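Local coordinates for protein beta-N-acetylhexosaminidase (Arthrobacter aurescens, PDB 3RCN) that probably hydrolyses terminal non-reducing N-acetyl-D-hexosamine residues from N-acetyl-beta-D-hexosaminides, as a member of glycosyl hydrolase family 20, at residues Thr275-Asn280 with Trp457-Asp462; Glu201-Ser206 with Gly210-Arg215. One frame throughout, in Å; residues are numbered along the deposited sequence.

Contact 1: residues Thr275-Asn280 with Trp457-Asp462; sequences TRWGIN and WSEHLD
The carbonyl oxygen of W277, whose indole packs against E459 and H460, is gripped side-on by the guanidinium of R276: NE lies 2.8 Å and NH2 3.0 Å from W277 O. Both donors bring this oxygen into the guanidinium plane, which fixes the rotation of the arginine head. Across the contact, the aliphatic part of E459 lies over one indole face. Its CB is 3.8 Å from the centroid of the five-membered ring, almost on the ring normal, a CH-pi contact, and its CG is 3.6 Å from W277 CD2. The same CB also sits over a face of the H460 imidazole. H460 turns its edge toward the indole face in an offset edge-to-face pair, with ring centroids 5.1 Å apart and planes at 89°. Segment 457-462 follows strand 449-456 of the family's TIM barrel, and E459 lies about 8 Å, side chain to side chain, from E316, the predicted proton donor; the packing therefore lies close to the probable active site. The E459 chain bends at chi2 (94°), and its carboxylate stands nearly upright to the indole plane; water 1 bridges the remaining gap, accepting from G278 N at 2.8 Å and donating to E459 OE2 at 2.9 Å. With an alanine at W277, the methylenes of E459 and the H460 edge would probably lose the surface they rest on, leaving the glutamate freer to turn. R149 adds a long, weak ion pair to E459 OE2.

Contact 2: residues Glu201-Ser206 with Gly210-Arg215; sequences ESSLGS and GVFDGR. With SO4 (sulfate ion), chain B.
L204 N gives V211 O an almost straight hydrogen bond of 2.8 Å (177° at the hydrogen), and D213 N returns one of 3.0 Å to S202 O. Between them S203 and F212 form a single antiparallel bridge, a non-hydrogen-bonded pair. D213 then folds its carboxylate back over the chain, with CG between its own N and carbonyl carbon (chi1 66°). OD1 thereby accepts from S202 N at 3.1 Å and from R215 N at 2.9 Å, the two donors coming from opposite faces of the carboxylate; the second bond makes an Asx turn. Water 2 takes a hydrogen bond from S202 OG and donates to D213 OD2 and R215 O, while S202 OG is also bonded to R199. On the flank, E201 OE1 accepts a weak bond from G214 N, and the E201 carboxylate lies against CB and CG of F212, tilted 23° from the ring plane. The phenyl continues along to S203, and F212 CE2 is 3.7 Å from S203 OG. Apolar packing is thin: L204 CB meets V211 CG2 at 4.1 Å. R215 extends away: its NH2 hydrogen-bonds O3 of a sulfate, probably from the crystallisation liquor, held also by S463 and R465 of the second subunit, whose D462 forms a salt bridge with R215 NH1. Both segments belong to the loop joining strand 198-199 to strand 217-218, with F212 resting on T275 and L204 on V528.

How the contacts relate
Both contacts lie in loops of the catalytic barrel domain, their centres about 10 Å apart, and they meet through S203 and G205: T275 O is 3.0 Å from S203 N, a probable hydrogen bond, and G205 O packs against both W277 and H460. Contact 1 joins loops far apart in sequence, through one indole packed by a glutamate and a histidine, and one water, nearer the chain's centre and the predicted proton donor. Contact 2, farther out, closes one loop on itself mainly with backbone and carboxylate bonds, and three of its touching residues are exposed. The dimer connects them again, since R215 of contact 2 reaches D462 in segment 457-462 of the second subunit.

Contact 1: residues Thr275-Asn280 with Trp457-Asp462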
ATOM      1  N   THR A 275     -26.045  -5.439   4.094  1.00 33.45           N
ATOM      2  CA  THR A 275     -25.147  -6.360   3.389  1.00 30.20           C
ATOM      3  C   THR A 275     -25.262  -6.403   1.853  1.00 33.17           C
ATOM      4  O   THR A 275     -24.544  -7.168   1.196  1.00 37.43           O
ATOM      5  CB  THR A 275     -25.227  -7.800   3.950  1.00 30.90           C
ATOM      6  OG1 THR A 275     -26.468  -8.396   3.573  1.00 38.10           O
ATOM      7  CG2 THR A 275     -25.111  -7.787   5.451  1.00 28.35           C
ATOM      8  N   ARG A 276     -26.139  -5.588   1.274  1.00 29.29           N
ATOM      9  CA  ARG A 276     -26.350  -5.643  -0.173  1.00 28.84           C
ATOM     10  C   ARG A 276     -26.193  -4.286  -0.819  1.00 31.28           C
ATOM     11  O   ARG A 276     -26.091  -3.269  -0.127  1.00 33.38           O
ATOM     12  CB  ARG A 276     -27.706  -6.254  -0.533  1.00 38.40           C
ATOM     13  CG  ARG A 276     -28.877  -5.659   0.228  1.00 45.91           C
ATOM     14  CD  ARG A 276     -30.168  -5.761  -0.565  1.00 44.42           C
ATOM     15  NE  ARG A 276     -30.218  -4.784  -1.651  1.00 50.11           N
ATOM     16  CZ  ARG A 276     -31.334  -4.435  -2.289  1.00 52.93           C
ATOM     17  NH1 ARG A 276     -32.497  -4.977  -1.944  1.00 55.81           N
ATOM     18  NH2 ARG A 276     -31.294  -3.537  -3.262  1.00 46.72           N
ATOM     19  N   TRP A 277     -26.114  -4.286  -2.146  1.00 30.29           N
ATOM     20  CA  TRP A 277     -25.995  -3.043  -2.901  1.00 29.22           C
ATOM     21  C   TRP A 277     -27.359  -2.443  -3.265  1.00 32.49           C
ATOM     22  O   TRP A 277     -28.403  -3.004  -2.935  1.00 34.67           O
ATOM     23  CB  TRP A 277     -25.154  -3.264  -4.167  1.00 23.05           C
ATOM     24  CG  TRP A 277     -23.894  -4.123  -3.929  1.00 39.36           C
ATOM     25  CD1 TRP A 277     -23.519  -5.225  -4.636  1.00 39.07           C
ATOM     26  CD2 TRP A 277     -22.885  -3.941  -2.915  1.00 39.13           C
ATOM     27  NE1 TRP A 277     -22.351  -5.734  -4.137  1.00 44.51           N
ATOM     28  CE2 TRP A 277     -21.943  -4.968  -3.078  1.00 43.48           C
ATOM     29  CE3 TRP A 277     -22.693  -3.012  -1.888  1.00 40.56           C
ATOM     30  CZ2 TRP A 277     -20.818  -5.092  -2.255  1.00 37.57           C
ATOM     31  CZ3 TRP A 277     -21.582  -3.137  -1.073  1.00 36.95           C
ATOM     32  CH2 TRP A 277     -20.660  -4.169  -1.260  1.00 34.19           C
ATOM     33  N   GLY A 278     -27.330  -1.300  -3.945  1.00 30.11           N
ATOM     34  CA  GLY A 278     -28.520  -0.704  -4.521  1.00 29.64           C
ATOM     35  C   GLY A 278     -29.132   0.375  -3.660  1.00 37.90           C
ATOM     36  O   GLY A 278     -28.476   0.914  -2.767  1.00 41.07           O
ATOM     37  N   ILE A 279     -30.393   0.696  -3.930  1.00 40.11           N
ATOM     38  CA  ILE A 279     -31.069   1.766  -3.206  1.00 36.23           C
ATOM     39  C   ILE A 279     -31.869   1.246  -2.009  1.00 40.66           C
ATOM     40  O   ILE A 279     -32.657   0.303  -2.119  1.00 46.85           O
ATOM     41  CB  ILE A 279     -31.945   2.617  -4.144  1.00 41.12           C
ATOM     42  CG1 ILE A 279     -31.087   3.203  -5.268  1.00 40.93           C
ATOM     43  CG2 ILE A 279     -32.649   3.740  -3.376  1.00 33.90           C
ATOM     44  CD1 ILE A 279     -31.865   4.075  -6.228  1.00 37.84           C
ATOM     45  N   ASN A 280     -31.629   1.868  -0.861  1.00 34.77           N
ATOM     46  CA  ASN A 280     -32.248   1.475   0.388  1.00 38.34           C
ATOM     47  C   ASN A 280     -33.531   2.266   0.681  1.00 48.84           C
ATOM     48  O   ASN A 280     -33.529   3.500   0.684  1.00 46.93           O
ATOM     49  CB  ASN A 280     -31.254   1.683   1.526  1.00 35.04           C
ATOM     50  CG  ASN A 280     -31.504   0.755   2.681  1.00 36.88           C
ATOM     51  OD1 ASN A 280     -32.555   0.126   2.768  1.00 45.55           O
ATOM     52  ND2 ASN A 280     -30.537   0.655   3.576  1.00 32.70           N
ATOM     53  N   TRP A 457     -17.174   3.969  -7.798  1.00 32.06           N
ATOM     54  CA  TRP A 457     -18.011   3.360  -6.770  1.00 28.11           C
ATOM     55  C   TRP A 457     -17.493   1.959  -6.517  1.00 30.82           C
ATOM     56  O   TRP A 457     -17.166   1.243  -7.453  1.00 29.33           O
ATOM     57  CB  TRP A 457     -19.472   3.346  -7.193  1.00 30.82           C
ATOM     58  CG  TRP A 457     -19.989   4.730  -7.425  1.00 40.15           C
ATOM     59  CD1 TRP A 457     -20.140   5.356  -8.627  1.00 40.37           C
ATOM     60  CD2 TRP A 457     -20.377   5.678  -6.426  1.00 31.45           C
ATOM     61  NE1 TRP A 457     -20.603   6.625  -8.438  1.00 40.07           N
ATOM     62  CE2 TRP A 457     -20.763   6.850  -7.094  1.00 37.69           C
ATOM     63  CE3 TRP A 457     -20.450   5.640  -5.029  1.00 34.17           C
ATOM     64  CZ2 TRP A 457     -21.223   7.982  -6.420  1.00 34.79           C
ATOM     65  CZ3 TRP A 457     -20.899   6.760  -4.355  1.00 43.20           C
ATOM     66  CH2 TRP A 457     -21.281   7.919  -5.053  1.00 40.84           C
ATOM     67  N   SER A 458     -17.371   1.608  -5.245  1.00 33.66           N
ATOM     68  CA  SER A 458     -16.610   0.434  -4.815  1.00 30.58           C
ATOM     69  C   SER A 458     -17.375  -0.864  -4.552  1.00 37.83           C
ATOM     70  O   SER A 458     -16.796  -1.805  -4.012  1.00 46.95           O
ATOM     71  CB  SER A 458     -15.631   0.763  -3.682  1.00 24.87           C
ATOM     72  OG  SER A 458     -16.304   1.001  -2.461  1.00 32.56           O
ATOM     73  N   GLU A 459     -18.666  -0.907  -4.875  1.00 31.89           N
ATOM     74  CA  GLU A 459     -19.468  -2.104  -4.614  1.00 38.16           C
ATOM     75  C   GLU A 459     -18.730  -3.363  -5.042  1.00 40.35           C
ATOM     76  O   GLU A 459     -18.640  -4.336  -4.291  1.00 41.48           O
ATOM     77  CB  GLU A 459     -20.791  -2.078  -5.405  1.00 37.11           C
ATOM     78  CG  GLU A 459     -21.849  -1.126  -4.902  1.00 45.18           C
ATOM     79  CD  GLU A 459     -21.808   0.230  -5.602  1.00 51.27           C
ATOM     80  OE1 GLU A 459     -20.747   0.595  -6.157  1.00 51.12           O
ATOM     81  OE2 GLU A 459     -22.845   0.925  -5.601  1.00 55.81           O
ATOM     82  N   HIS A 460     -18.236  -3.347  -6.273  1.00 32.05           N
ATOM     83  CA  HIS A 460     -17.571  -4.511  -6.837  1.00 31.70           C
ATOM     84  C   HIS A 460     -16.041  -4.504  -6.781  1.00 39.10           C
ATOM     85  O   HIS A 460     -15.408  -5.482  -7.179  1.00 42.18           O
ATOM     86  CB  HIS A 460     -18.073  -4.717  -8.259  1.00 26.53           C
ATOM     87  CG  HIS A 460     -19.561  -4.657  -8.353  1.00 33.93           C
ATOM     88  ND1 HIS A 460     -20.379  -5.426  -7.553  1.00 36.46           N
ATOM     89  CD2 HIS A 460     -20.379  -3.900  -9.116  1.00 32.29           C
ATOM     90  CE1 HIS A 460     -21.640  -5.165  -7.842  1.00 34.79           C
ATOM     91  NE2 HIS A 460     -21.668  -4.237  -8.781  1.00 36.46           N
ATOM     92  N   LEU A 461     -15.440  -3.426  -6.284  1.00 40.06           N
ATOM     93  CA  LEU A 461     -13.999  -3.428  -6.212  1.00 33.70           C
ATOM     94  C   LEU A 461     -13.625  -3.699  -4.759  1.00 35.18           C
ATOM     95  O   LEU A 461     -13.542  -2.787  -3.931  1.00 37.73           O
ATOM     96  CB  LEU A 461     -13.486  -2.054  -6.664  1.00 22.88           C
ATOM     97  CG  LEU A 461     -14.307  -1.467  -7.828  1.00 25.26           C
ATOM     98  CD1 LEU A 461     -13.970  -0.019  -8.088  1.00 18.70           C
ATOM     99  CD2 LEU A 461     -14.175  -2.295  -9.129  1.00 15.77           C
ATOM    100  N   ASP A 462     -13.260  -4.953  -4.512  1.00 34.14           N
ATOM    101  CA  ASP A 462     -13.042  -5.465  -3.160  1.00 37.13           C
ATOM    102  C   ASP A 462     -11.571  -5.528  -2.726  1.00 32.65           C
ATOM    103  O   ASP A 462     -11.257  -6.059  -1.663  1.00 38.69           O
ATOM    104  CB  ASP A 462     -13.756  -6.802  -2.957  1.00 35.97           C
ATOM    105  CG  ASP A 462     -13.358  -7.837  -3.985  1.00 41.84           C
ATOM    106  OD1 ASP A 462     -12.868  -7.444  -5.070  1.00 40.63           O
ATOM    107  OD2 ASP A 462     -13.534  -9.042  -3.700  1.00 47.47           O
TER
HETATM  108  O   HOH W   1     -25.129   0.352  -3.876  1.00 37.60           O

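Contact 2: residues Glu201-Ser206 with Gly210-Arg215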
ATOM      1  N   GLU A 201     -21.637  -9.686   5.776  1.00 47.40           N
ATOM      2  CA  GLU A 201     -21.206 -10.182   4.476  1.00 37.20           C
ATOM      3  C   GLU A 201     -21.465  -9.154   3.381  1.00 40.11           C
ATOM      4  O   GLU A 201     -21.757  -7.993   3.665  1.00 42.39           O
ATOM      5  CB  GLU A 201     -21.867 -11.518   4.148  1.00 31.37           C
ATOM      6  CG  GLU A 201     -23.339 -11.603   4.483  1.00 34.23           C
ATOM      7  CD  GLU A 201     -23.992 -12.860   3.918  1.00 47.52           C
ATOM      8  OE1 GLU A 201     -23.266 -13.766   3.440  1.00 46.61           O
ATOM      9  OE2 GLU A 201     -25.238 -12.941   3.950  1.00 53.27           O
ATOM     10  N   SER A 202     -21.325  -9.583   2.133  1.00 35.73           N
ATOM     11  CA  SER A 202     -21.447  -8.693   0.992  1.00 35.24           C
ATOM     12  C   SER A 202     -22.113  -9.402  -0.172  1.00 40.43           C
ATOM     13  O   SER A 202     -21.862 -10.581  -0.414  1.00 43.13           O
ATOM     14  CB  SER A 202     -20.062  -8.229   0.529  1.00 35.17           C
ATOM     15  OG  SER A 202     -19.343  -7.588   1.564  1.00 36.98           O
ATOM     16  N   SER A 203     -22.948  -8.675  -0.904  1.00 39.17           N
ATOM     17  CA  SER A 203     -23.447  -9.172  -2.175  1.00 34.07           C
ATOM     18  C   SER A 203     -22.282  -9.530  -3.058  1.00 33.26           C
ATOM     19  O   SER A 203     -21.299  -8.797  -3.149  1.00 36.89           O
ATOM     20  CB  SER A 203     -24.293  -8.122  -2.896  1.00 34.92           C
ATOM     21  OG  SER A 203     -25.466  -7.824  -2.168  1.00 41.04           O
ATOM     22  N   LEU A 204     -22.412 -10.654  -3.737  1.00 34.48           N
ATOM     23  CA  LEU A 204     -21.431 -11.055  -4.718  1.00 39.11           C
ATOM     24  C   LEU A 204     -21.983 -10.754  -6.108  1.00 42.53           C
ATOM     25  O   LEU A 204     -22.895 -11.433  -6.579  1.00 46.51           O
ATOM     26  CB  LEU A 204     -21.157 -12.552  -4.567  1.00 46.37           C
ATOM     27  CG  LEU A 204     -20.175 -13.129  -5.575  1.00 49.39           C
ATOM     28  CD1 LEU A 204     -18.859 -12.361  -5.476  1.00 44.46           C
ATOM     29  CD2 LEU A 204     -19.995 -14.627  -5.353  1.00 50.26           C
ATOM     30  N   GLY A 205     -21.418  -9.752  -6.775  1.00 37.70           N
ATOM     31  CA  GLY A 205     -21.970  -9.292  -8.037  1.00 34.20           C
ATOM     32  C   GLY A 205     -23.119  -8.326  -7.802  1.00 40.27           C
ATOM     33  O   GLY A 205     -23.268  -7.802  -6.697  1.00 47.04           O
ATOM     34  N   SER A 206     -23.921  -8.082  -8.837  1.00 40.88           N
ATOM     35  CA  SER A 206     -25.112  -7.246  -8.719  1.00 45.57           C
ATOM     36  C   SER A 206     -26.014  -7.776  -7.610  1.00 37.27           C
ATOM     37  O   SER A 206     -26.142  -8.987  -7.458  1.00 34.28           O
ATOM     38  CB  SER A 206     -25.885  -7.244 -10.043  1.00 53.59           C
ATOM     39  OG  SER A 206     -27.109  -6.526  -9.930  1.00 54.27           O
ATOM     40  N   GLY A 210     -28.806 -11.854  -5.987  1.00 38.02           N
ATOM     41  CA  GLY A 210     -29.118 -12.344  -4.653  1.00 40.10           C
ATOM     42  C   GLY A 210     -28.192 -13.413  -4.086  1.00 47.02           C
ATOM     43  O   GLY A 210     -28.645 -14.340  -3.415  1.00 51.74           O
ATOM     44  N   VAL A 211     -26.895 -13.286  -4.346  1.00 45.45           N
ATOM     45  CA  VAL A 211     -25.917 -14.222  -3.803  1.00 45.17           C
ATOM     46  C   VAL A 211     -24.905 -13.466  -2.951  1.00 41.39           C
ATOM     47  O   VAL A 211     -24.551 -12.332  -3.261  1.00 38.74           O
ATOM     48  CB  VAL A 211     -25.214 -15.053  -4.921  1.00 42.66           C
ATOM     49  CG1 VAL A 211     -25.048 -14.227  -6.183  1.00 43.17           C
ATOM     50  CG2 VAL A 211     -23.855 -15.610  -4.438  1.00 38.79           C
ATOM     51  N   PHE A 212     -24.450 -14.108  -1.879  1.00 43.51           N
ATOM     52  CA  PHE A 212     -23.590 -13.473  -0.883  1.00 47.35           C
ATOM     53  C   PHE A 212     -22.289 -14.232  -0.622  1.00 48.60           C
ATOM     54  O   PHE A 212     -22.212 -15.444  -0.826  1.00 54.64           O
ATOM     55  CB  PHE A 212     -24.363 -13.306   0.423  1.00 43.35           C
ATOM     56  CG  PHE A 212     -25.492 -12.340   0.324  1.00 41.94           C
ATOM     57  CD1 PHE A 212     -26.722 -12.740  -0.175  1.00 43.23           C
ATOM     58  CD2 PHE A 212     -25.325 -11.022   0.717  1.00 40.47           C
ATOM     59  CE1 PHE A 212     -27.772 -11.832  -0.273  1.00 40.82           C
ATOM     60  CE2 PHE A 212     -26.367 -10.120   0.622  1.00 40.25           C
ATOM     61  CZ  PHE A 212     -27.590 -10.527   0.124  1.00 39.11           C
ATOM     62  N   ASP A 213     -21.270 -13.521  -0.158  1.00 41.14           N
ATOM     63  CA  ASP A 213     -19.938 -14.122  -0.046  1.00 39.67           C
ATOM     64  C   ASP A 213     -19.573 -14.698   1.334  1.00 38.64           C
ATOM     65  O   ASP A 213     -18.473 -15.205   1.508  1.00 42.62           O
ATOM     66  CB  ASP A 213     -18.864 -13.122  -0.484  1.00 34.25           C
ATOM     67  CG  ASP A 213     -18.764 -11.927   0.453  1.00 42.86           C
ATOM     68  OD1 ASP A 213     -19.410 -11.940   1.525  1.00 50.64           O
ATOM     69  OD2 ASP A 213     -18.039 -10.971   0.117  1.00 41.56           O
ATOM     70  N   GLY A 214     -20.460 -14.583   2.319  1.00 38.45           N
ATOM     71  CA  GLY A 214     -20.196 -15.138   3.639  1.00 26.08           C
ATOM     72  C   GLY A 214     -19.020 -14.512   4.383  1.00 33.11           C
ATOM     73  O   GLY A 214     -18.627 -14.989   5.445  1.00 39.93           O
ATOM     74  N   ARG A 215     -18.453 -13.442   3.833  1.00 31.98           N
ATOM     75  CA  ARG A 215     -17.213 -12.869   4.357  1.00 32.06           C
ATOM     76  C   ARG A 215     -17.433 -11.496   5.002  1.00 34.36           C
ATOM     77  O   ARG A 215     -17.776 -10.530   4.322  1.00 28.34           O
ATOM     78  CB  ARG A 215     -16.183 -12.750   3.223  1.00 30.27           C
ATOM     79  CG  ARG A 215     -14.776 -12.293   3.633  1.00 34.16           C
ATOM     80  CD  ARG A 215     -13.981 -11.846   2.405  1.00 37.93           C
ATOM     81  NE  ARG A 215     -12.622 -11.408   2.721  1.00 51.48           N
ATOM     82  CZ  ARG A 215     -11.530 -12.159   2.549  1.00 63.85           C
ATOM     83  NH1 ARG A 215     -11.637 -13.395   2.063  1.00 56.47           N
ATOM     84  NH2 ARG A 215     -10.326 -11.674   2.860  1.00 64.00           N
TER
HETATM   85  S   SO4 B 551     -10.047  -7.854   3.506  1.00 55.80           S
HETATM   86  O1  SO4 B 551     -11.196  -7.821   4.412  1.00 55.59           O
HETATM   87  O2  SO4 B 551      -8.875  -8.337   4.226  1.00 48.05           O
HETATM   88  O3  SO4 B 551     -10.356  -8.757   2.403  1.00 60.57           O
HETATM   89  O4  SO4 B 551      -9.780  -6.519   2.975  1.00 59.21           O
HETATM   90  O   HOH W   2     -17.367  -9.321   2.183  1.00 37.00           O
HETATM   91  O   HOH W   3     -26.794  -9.908  -3.100  1.00 42.68           O
HETATM   92  O   HOH W   4     -25.656 -10.723  -5.514  1.00 59.73           O